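Local coordinates for Trm112p-like protein (Encephalitozoon cuniculi, PDB 3Q87), which binds zinc and activates methyltransferases involved in translation, pairing here with Mtq2 in the complex responsible for methylating the termination factor eRF1, at residues M17-L22 and G49-K54; H64-S69 and F91-V96; G98-D103 and Y109-S114. One frame throughout, in Å; residues are numbered along the deposited sequence.

Interaction 1 (M17-L22 and G49-K54); sequences MTKLIL and GGERLK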
loop_
_atom_site.group_PDB
_atom_site.type_symbol
_atom_site.label_atom_id
_atom_site.label_comp_id
_atom_site.label_asym_id
_atom_site.label_seq_id
_atom_site.Cartn_x
_atom_site.Cartn_y
_atom_site.Cartn_z
ATOM N N MET A 17 9.801 -4.745 13.579
ATOM C CA MET A 17 8.846 -3.662 13.806
ATOM C C MET A 17 9.386 -2.665 14.818
ATOM O O MET A 17 9.987 -3.044 15.819
ATOM C CB MET A 17 7.498 -4.189 14.318
ATOM C CG MET A 17 6.522 -4.674 13.250
ATOM S SD MET A 17 6.113 -3.455 11.983
ATOM C CE MET A 17 7.253 -3.968 10.713
ATOM N N THR A 18 9.155 -1.391 14.534
ATOM C CA THR A 18 9.469 -0.299 15.425
ATOM C C THR A 18 8.252 0.622 15.381
ATOM O O THR A 18 7.309 0.359 14.638
ATOM C CB THR A 18 10.676 0.486 14.915
ATOM O OG1 THR A 18 10.351 1.057 13.650
ATOM C CG2 THR A 18 11.896 -0.427 14.738
ATOM N N LYS A 19 8.270 1.699 16.154
ATOM C CA LYS A 19 7.161 2.651 16.152
ATOM C C LYS A 19 7.491 3.844 15.273
ATOM O O LYS A 19 8.540 4.454 15.441
ATOM C CB LYS A 19 6.897 3.151 17.570
ATOM C CG LYS A 19 6.567 2.067 18.565
ATOM C CD LYS A 19 6.740 2.591 19.987
ATOM C CE LYS A 19 6.946 1.461 20.994
ATOM N NZ LYS A 19 7.285 1.995 22.344
ATOM N N LEU A 20 6.611 4.174 14.331
ATOM C CA LEU A 20 6.798 5.379 13.531
ATOM C C LEU A 20 6.080 6.522 14.224
ATOM O O LEU A 20 4.879 6.442 14.450
ATOM C CB LEU A 20 6.258 5.194 12.110
ATOM C CG LEU A 20 6.886 4.020 11.334
ATOM C CD1 LEU A 20 6.376 3.951 9.888
ATOM C CD2 LEU A 20 8.409 4.104 11.389
ATOM N N ILE A 21 6.810 7.578 14.564
ATOM C CA ILE A 21 6.216 8.710 15.280
ATOM C C ILE A 21 5.891 9.853 14.334
ATOM O O ILE A 21 6.719 10.263 13.533
ATOM C CB ILE A 21 7.132 9.227 16.412
ATOM C CG1 ILE A 21 7.567 8.072 17.319
ATOM C CG2 ILE A 21 6.420 10.297 17.236
ATOM C CD1 ILE A 21 6.402 7.289 17.902
ATOM N N LEU A 22 4.671 10.365 14.448
ATOM C CA LEU A 22 4.158 11.394 13.563
ATOM C C LEU A 22 4.503 12.791 14.060
ATOM O O LEU A 22 4.286 13.115 15.229
ATOM C CB LEU A 22 2.635 11.248 13.451
ATOM C CG LEU A 22 1.796 11.960 12.379
ATOM C CD1 LEU A 22 1.030 13.096 12.984
ATOM C CD2 LEU A 22 2.598 12.448 11.161
ATOM N N GLY A 49 -1.931 -0.871 25.553
ATOM C CA GLY A 49 -3.004 -0.005 25.985
ATOM C C GLY A 49 -3.193 1.194 25.082
ATOM O O GLY A 49 -3.375 2.314 25.563
ATOM N N GLY A 50 -3.143 0.952 23.773
ATOM C CA GLY A 50 -3.462 1.968 22.786
ATOM C C GLY A 50 -2.329 2.947 22.569
ATOM O O GLY A 50 -2.553 4.121 22.279
ATOM N N GLU A 51 -1.105 2.452 22.700
ATOM C CA GLU A 51 0.076 3.285 22.543
ATOM C C GLU A 51 0.079 4.098 21.247
ATOM O O GLU A 51 0.326 5.306 21.270
ATOM C CB GLU A 51 1.353 2.450 22.643
ATOM C CG GLU A 51 2.607 3.266 22.379
ATOM C CD GLU A 51 3.866 2.437 22.420
ATOM O OE1 GLU A 51 4.959 3.035 22.374
ATOM O OE2 GLU A 51 3.763 1.194 22.502
ATOM N N ARG A 52 -0.180 3.445 20.119
ATOM C CA ARG A 52 -0.152 4.149 18.836
ATOM C C ARG A 52 -1.166 5.295 18.806
ATOM O O ARG A 52 -0.877 6.377 18.275
ATOM C CB ARG A 52 -0.338 3.187 17.648
ATOM C CG ARG A 52 0.846 2.253 17.441
ATOM C CD ARG A 52 0.891 1.659 16.040
ATOM N NE ARG A 52 2.193 1.069 15.759
ATOM C CZ ARG A 52 2.547 -0.188 16.048
ATOM N NH1 ARG A 52 1.696 -1.020 16.627
ATOM N NH2 ARG A 52 3.768 -0.618 15.745
ATOM N N LEU A 53 -2.338 5.064 19.397
ATOM C CA LEU A 53 -3.379 6.088 19.472
ATOM C C LEU A 53 -2.970 7.275 20.338
ATOM O O LEU A 53 -3.203 8.428 19.980
ATOM C CB LEU A 53 -4.675 5.491 20.016
ATOM C CG LEU A 53 -5.327 4.412 19.154
ATOM C CD1 LEU A 53 -6.604 3.935 19.806
ATOM C CD2 LEU A 53 -5.612 4.963 17.771
ATOM N N LYS A 54 -2.398 6.978 21.500
ATOM C CA LYS A 54 -1.849 8.005 22.377
ATOM C C LYS A 54 -0.775 8.810 21.664
ATOM O O LYS A 54 -0.725 10.029 21.773
ATOM C CB LYS A 54 -1.255 7.364 23.632
ATOM C CG LYS A 54 -2.277 6.735 24.548
ATOM C CD LYS A 54 -1.594 6.086 25.753
ATOM C CE LYS A 54 -2.617 5.553 26.754
ATOM N NZ LYS A 54 -2.047 4.512 27.664
HETATM O O HOH W 1 4.448 2.293 14.146
#
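K19 and E51 join their opposite charges across this contact, and beside them R52 reaches the backbone of T18 and L20 through a shared water. K19 keeps CG anti to its carbonyl carbon (chi1 -59°) and runs out extended, meeting the equally extended E51 at about a right angle. NZ forms a salt bridge with E51 OE1. The modelled distance of 2.5 Å between K19 NZ and E51 OE1 is doubtful, because OE1 also crowds the lysine chain. Long, flexible side chains suit this partly exposed contact between well-separated backbones, where the closest CA atoms, of K19 and R52, are 7.9 Å apart.

The water accepts from R52 NE at 3.0 Å and from L20 N at 2.9 Å; its own donation to T18 O is weak. It lies in the plane of the guanidinium, at its edge, and T18 O also lies at that edge, 3.8 Å from R52 NH2. Arginine fits here because its planar head offers several N-H groups to different partners.

The salt bridge and the water link helix 42-59 to the start of strand 20-24 and the loop before it; that strand is an outer one of the four-stranded antiparallel sheet in the zinc-binding part of the Trm112 fold. Further out, R52 NH1 bonds to M44 O, which holds the guanidinium toward the preceding part of its own helix. On the sheet side, K19 N donates to D103 OD1. T18 points away from the helix, and its side chain touches zinc ligand C102.

Interaction 2 (H64-S69 and F91-V96); sequences HGRELS and FGIDVV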
loop_
_atom_site.group_PDB
_atom_site.type_symbol
_atom_site.label_atom_id
_atom_site.label_comp_id
_atom_site.label_asym_id
_atom_site.label_seq_id
_atom_site.Cartn_x
_atom_site.Cartn_y
_atom_site.Cartn_z
ATOM N N HIS A 64 -7.603 20.590 15.775
ATOM C CA HIS A 64 -8.870 20.511 16.486
ATOM C C HIS A 64 -10.042 20.110 15.597
ATOM O O HIS A 64 -11.191 20.146 16.029
ATOM C CB HIS A 64 -9.141 21.837 17.191
ATOM C CG HIS A 64 -7.922 22.422 17.829
ATOM N ND1 HIS A 64 -7.417 21.962 19.027
ATOM C CD2 HIS A 64 -7.087 23.406 17.420
ATOM C CE1 HIS A 64 -6.333 22.649 19.336
ATOM N NE2 HIS A 64 -6.110 23.533 18.378
ATOM N N GLY A 65 -9.748 19.709 14.365
ATOM C CA GLY A 65 -10.789 19.306 13.434
ATOM C C GLY A 65 -11.499 18.044 13.877
ATOM O O GLY A 65 -12.656 17.806 13.524
ATOM N N ARG A 66 -10.789 17.228 14.649
ATOM C CA ARG A 66 -11.340 15.995 15.189
ATOM C C ARG A 66 -10.561 15.666 16.458
ATOM O O ARG A 66 -9.440 16.139 16.632
ATOM C CB ARG A 66 -11.217 14.873 14.166
ATOM C CG ARG A 66 -12.408 13.938 14.131
ATOM C CD ARG A 66 -12.367 13.045 12.905
ATOM N NE ARG A 66 -12.549 13.793 11.662
ATOM C CZ ARG A 66 -13.702 13.888 11.003
ATOM N NH1 ARG A 66 -14.790 13.288 11.470
ATOM N NH2 ARG A 66 -13.768 14.584 9.873
ATOM N N GLU A 67 -11.147 14.882 17.356
ATOM C CA GLU A 67 -10.526 14.674 18.663
ATOM C C GLU A 67 -10.826 13.316 19.302
ATOM O O GLU A 67 -11.882 12.728 19.074
ATOM C CB GLU A 67 -10.931 15.798 19.625
ATOM C CG GLU A 67 -10.767 17.207 19.052
ATOM C CD GLU A 67 -10.475 18.253 20.116
ATOM O OE1 GLU A 67 -11.075 18.174 21.211
ATOM O OE2 GLU A 67 -9.646 19.155 19.854
ATOM N N LEU A 68 -9.875 12.828 20.098
ATOM C CA LEU A 68 -10.074 11.638 20.924
ATOM C C LEU A 68 -9.835 11.987 22.381
ATOM O O LEU A 68 -9.254 13.025 22.687
ATOM C CB LEU A 68 -9.122 10.512 20.530
ATOM C CG LEU A 68 -9.436 9.709 19.272
ATOM C CD1 LEU A 68 -8.444 8.561 19.162
ATOM C CD2 LEU A 68 -10.878 9.193 19.289
ATOM N N SER A 69 -10.275 11.109 23.276
ATOM C CA SER A 69 -10.103 11.332 24.707
ATOM C C SER A 69 -9.567 10.083 25.382
ATOM O O SER A 69 -9.732 8.973 24.873
ATOM C CB SER A 69 -11.428 11.740 25.357
ATOM O OG SER A 69 -11.924 12.947 24.805
ATOM N N PHE A 91 -9.556 7.724 10.065
ATOM C CA PHE A 91 -9.935 7.869 8.669
ATOM C C PHE A 91 -10.417 9.270 8.379
ATOM O O PHE A 91 -10.530 9.663 7.224
ATOM C CB PHE A 91 -11.032 6.863 8.298
ATOM C CG PHE A 91 -10.536 5.454 8.144
ATOM C CD1 PHE A 91 -10.106 4.985 6.908
ATOM C CD2 PHE A 91 -10.489 4.597 9.236
ATOM C CE1 PHE A 91 -9.637 3.688 6.766
ATOM C CE2 PHE A 91 -10.018 3.301 9.102
ATOM C CZ PHE A 91 -9.595 2.844 7.864
ATOM N N GLY A 92 -10.710 10.022 9.435
ATOM C CA GLY A 92 -11.333 11.324 9.285
ATOM C C GLY A 92 -10.364 12.484 9.356
ATOM O O GLY A 92 -10.772 13.642 9.360
ATOM N N ILE A 93 -9.074 12.174 9.414
ATOM C CA ILE A 93 -8.048 13.205 9.390
ATOM C C ILE A 93 -7.033 12.900 8.310
ATOM O O ILE A 93 -6.666 11.748 8.109
ATOM C CB ILE A 93 -7.286 13.275 10.720
ATOM C CG1 ILE A 93 -8.245 13.549 11.881
ATOM C CG2 ILE A 93 -6.200 14.341 10.648
ATOM C CD1 ILE A 93 -7.566 13.531 13.240
ATOM N N ASP A 94 -6.549 13.941 7.645
ATOM C CA ASP A 94 -5.509 13.781 6.649
ATOM C C ASP A 94 -4.336 14.719 6.930
ATOM O O ASP A 94 -4.486 15.946 6.914
ATOM C CB ASP A 94 -6.072 14.056 5.256
ATOM C CG ASP A 94 -5.031 13.883 4.171
ATOM O OD1 ASP A 94 -4.417 12.789 4.110
ATOM O OD2 ASP A 94 -4.833 14.834 3.380
ATOM N N VAL A 95 -3.172 14.142 7.199
ATOM C CA VAL A 95 -1.974 14.941 7.378
ATOM C C VAL A 95 -1.467 15.300 5.992
ATOM O O VAL A 95 -1.111 14.414 5.212
ATOM C CB VAL A 95 -0.872 14.171 8.153
ATOM C CG1 VAL A 95 0.371 15.032 8.313
ATOM C CG2 VAL A 95 -1.379 13.732 9.505
ATOM N N VAL A 96 -1.452 16.590 5.667
ATOM C CA VAL A 96 -0.973 16.992 4.356
ATOM C C VAL A 96 0.523 17.292 4.417
ATOM O O VAL A 96 1.256 16.997 3.482
ATOM C CB VAL A 96 -1.777 18.188 3.752
ATOM C CG1 VAL A 96 -3.274 18.032 4.019
ATOM C CG2 VAL A 96 -1.298 19.471 4.322
#
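R66 reaches over from its loop to G92 and I93, using its polar head on the first and the base of its side chain on the second. The polar part includes a weak hydrogen bond: R66 NE gives its N-H to G92 O at 2.9 Å, but the angle at the hydrogen is only 123°, so the bond is strongly bent. R66 NH2 comes within 3.2 Å of the same G92 O. A bend at chi3 (-67°) folds the far end of the arginine back over the glycine.

A backbone contact accompanies this bond. G92 CA sits 3.5 Å above one face of the R66 guanidinium, toward its rim, an approach that glycine permits because it has no side chain to come between backbone and arginine.

The apolar part lies nearer the arginine backbone, where R66 CB is 4.0 Å from both CG1 and CD1 of I93. With CG1 anti to its carbonyl carbon, this branch of I93 brings its end close to R66 CB, and the side chain packs on F63 too. Arginine thus combines an aliphatic stem for isoleucine with a polar head for a carbonyl.

Loop 64-69 connects helix 42-59 to helix 70-78, and G92 comes just before strand 93-96, which follows helix 84-91 in the chain. That strand pairs antiparallel with strand 26-29, whose S29 also touches R66.

Interaction 3 (G98-D103 and Y109-S114); sequences GSLRCD and YPIKGS. With ZN (zinc ion), chain C.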
loop_
_atom_site.group_PDB
_atom_site.type_symbol
_atom_site.label_atom_id
_atom_site.label_comp_id
_atom_site.label_asym_id
_atom_site.label_seq_id
_atom_site.Cartn_x
_atom_site.Cartn_y
_atom_site.Cartn_z
ATOM N N GLY A 98 4.013 17.012 7.064
ATOM C CA GLY A 98 4.560 16.492 8.301
ATOM C C GLY A 98 5.642 15.458 8.077
ATOM O O GLY A 98 6.332 15.480 7.058
ATOM N N SER A 99 5.772 14.535 9.024
ATOM C CA SER A 99 6.852 13.551 8.993
ATOM C C SER A 99 6.523 12.316 9.816
ATOM O O SER A 99 5.756 12.379 10.787
ATOM C CB SER A 99 8.138 14.167 9.548
ATOM O OG SER A 99 8.834 14.875 8.541
ATOM N N LEU A 100 7.134 11.199 9.437
ATOM C CA LEU A 100 7.094 9.984 10.230
ATOM C C LEU A 100 8.528 9.609 10.585
ATOM O O LEU A 100 9.375 9.538 9.707
ATOM C CB LEU A 100 6.450 8.849 9.437
ATOM C CG LEU A 100 4.983 9.045 9.051
ATOM C CD1 LEU A 100 4.523 7.902 8.162
ATOM C CD2 LEU A 100 4.087 9.173 10.293
ATOM N N ARG A 101 8.794 9.356 11.864
ATOM C CA ARG A 101 10.150 9.041 12.315
ATOM C C ARG A 101 10.209 7.679 13.019
ATOM O O ARG A 101 9.470 7.439 13.960
ATOM C CB ARG A 101 10.667 10.143 13.264
ATOM C CG ARG A 101 12.033 9.815 13.904
ATOM C CD ARG A 101 12.595 10.952 14.756
ATOM N NE ARG A 101 11.601 11.519 15.660
ATOM C CZ ARG A 101 11.240 10.971 16.817
ATOM N NH1 ARG A 101 11.786 9.824 17.211
ATOM N NH2 ARG A 101 10.333 11.569 17.581
ATOM N N CYS A 102 11.095 6.798 12.560
ATOM C CA CYS A 102 11.321 5.523 13.225
ATOM C C CYS A 102 11.938 5.768 14.592
ATOM O O CYS A 102 12.970 6.407 14.688
ATOM C CB CYS A 102 12.279 4.651 12.416
ATOM S SG CYS A 102 12.765 3.109 13.305
ATOM N N ASP A 103 11.315 5.259 15.647
ATOM C CA ASP A 103 11.802 5.520 16.998
ATOM C C ASP A 103 13.109 4.800 17.305
ATOM O O ASP A 103 13.781 5.151 18.264
ATOM C CB ASP A 103 10.741 5.183 18.055
ATOM C CG ASP A 103 10.453 3.685 18.148
ATOM O OD1 ASP A 103 10.899 2.922 17.264
ATOM O OD2 ASP A 103 9.780 3.261 19.111
ATOM N N TYR A 109 10.455 9.682 7.177
ATOM C CA TYR A 109 9.628 9.739 5.979
ATOM C C TYR A 109 8.873 11.075 5.950
ATOM O O TYR A 109 7.933 11.281 6.706
ATOM C CB TYR A 109 8.588 8.617 5.976
ATOM C CG TYR A 109 9.079 7.178 5.946
ATOM C CD1 TYR A 109 10.309 6.838 5.403
ATOM C CD2 TYR A 109 8.267 6.154 6.419
ATOM C CE1 TYR A 109 10.730 5.526 5.363
ATOM C CE2 TYR A 109 8.678 4.824 6.383
ATOM C CZ TYR A 109 9.900 4.518 5.851
ATOM O OH TYR A 109 10.294 3.213 5.808
ATOM N N PRO A 110 9.269 11.982 5.065
ATOM C CA PRO A 110 8.494 13.222 4.970
ATOM C C PRO A 110 7.083 12.919 4.479
ATOM O O PRO A 110 6.868 11.955 3.752
ATOM C CB PRO A 110 9.249 14.028 3.906
ATOM C CG PRO A 110 10.623 13.409 3.847
ATOM C CD PRO A 110 10.401 11.956 4.125
ATOM N N ILE A 111 6.131 13.739 4.896
ATOM C CA ILE A 111 4.783 13.698 4.365
ATOM C C ILE A 111 4.605 15.038 3.664
ATOM O O ILE A 111 4.707 16.089 4.290
ATOM C CB ILE A 111 3.743 13.508 5.489
ATOM C CG1 ILE A 111 3.942 12.145 6.174
ATOM C CG2 ILE A 111 2.315 13.649 4.953
ATOM C CD1 ILE A 111 3.233 12.025 7.518
ATOM N N LYS A 112 4.371 14.997 2.357
ATOM C CA LYS A 112 4.345 16.201 1.543
ATOM C C LYS A 112 3.150 16.160 0.587
ATOM O O LYS A 112 3.057 15.277 -0.258
ATOM C CB LYS A 112 5.665 16.307 0.771
ATOM C CG LYS A 112 5.755 17.486 -0.181
ATOM C CD LYS A 112 7.013 17.377 -1.045
ATOM C CE LYS A 112 6.979 18.328 -2.238
ATOM N NZ LYS A 112 8.118 18.070 -3.172
ATOM N N GLY A 113 2.218 17.098 0.733
ATOM C CA GLY A 113 1.000 17.057 -0.059
ATOM C C GLY A 113 0.173 15.798 0.179
ATOM O O GLY A 113 -0.391 15.236 -0.759
ATOM N N SER A 114 0.122 15.353 1.436
ATOM C CA SER A 114 -0.572 14.121 1.837
ATOM C C SER A 114 0.097 12.806 1.410
ATOM O O SER A 114 -0.319 11.738 1.830
ATOM C CB SER A 114 -2.023 14.143 1.370
ATOM O OG SER A 114 -2.650 15.318 1.842
HETATM ZN ZN ZN C . 14.260 2.289 11.768
#
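I111 N donates to G98 O at 2.8 Å, nearly straight at 165°. G98 N returns a bond of 3.0 Å to I111 O, completing one antiparallel hydrogen-bonded pair. L100 and Y109 form the next: L100 N donates to Y109 O and Y109 N to L100 O, both at 2.8 Å. Between them S99 faces P110 as a non-hydrogen-bonded pair. Proline, lacking an N-H, suits this place because no bond to strand 98-102 is asked of its nitrogen; S99 CA makes a CA-H...O contact of 3.4 Å with Y109 O.

The face carrying L100, Y109 and I111 is largely apolar. L100 CG is 3.8 Å from I111 CD1, a diagonal contact between successive hydrogen-bonded pairs on the same face. L100 CB and Y109 CB meet at 4.1 Å. G98, on the same side but with no side chain, is covered by the base of I111. The Y109 hydroxyl is held by K10 O.

These are the strands of a beta hairpin in the zinc ribbon. At the far end of strand 98-102, C102 has SG anti to its backbone N (chi1 173°), and C102 SG binds zinc at 2.3 Å, joined by C11, C14 and C105. Four cysteine ligands are consistent with a structural zinc site, which would tie the hairpin to the CxxC loop of the N-terminal region.

Interactions 1 and 3 share the four-stranded sheet, their centres about 14 Å apart: strand 20-24 and the loop before it pair with strand 98-102, I21 N lying 2.7 Å from R101 O and K19 O 2.9 Å from D103 N. They converge beside the zinc ion, where T18 OG1 is 3.2 Å from C102 SG. Interaction 2 is away from the metal, with its centre about 16 Å from each of the others. It meets interaction 3 where D94 OD2 approaches S114 OG at 2.7 Å, and interaction 1 by light packing of V95 on L22. Interaction 1 joins helix 42-59 to the sheet edge, while interaction 2 joins the loop before helix 70-78 to strand 93-96, which meets segment 109-114 at S114 and I111.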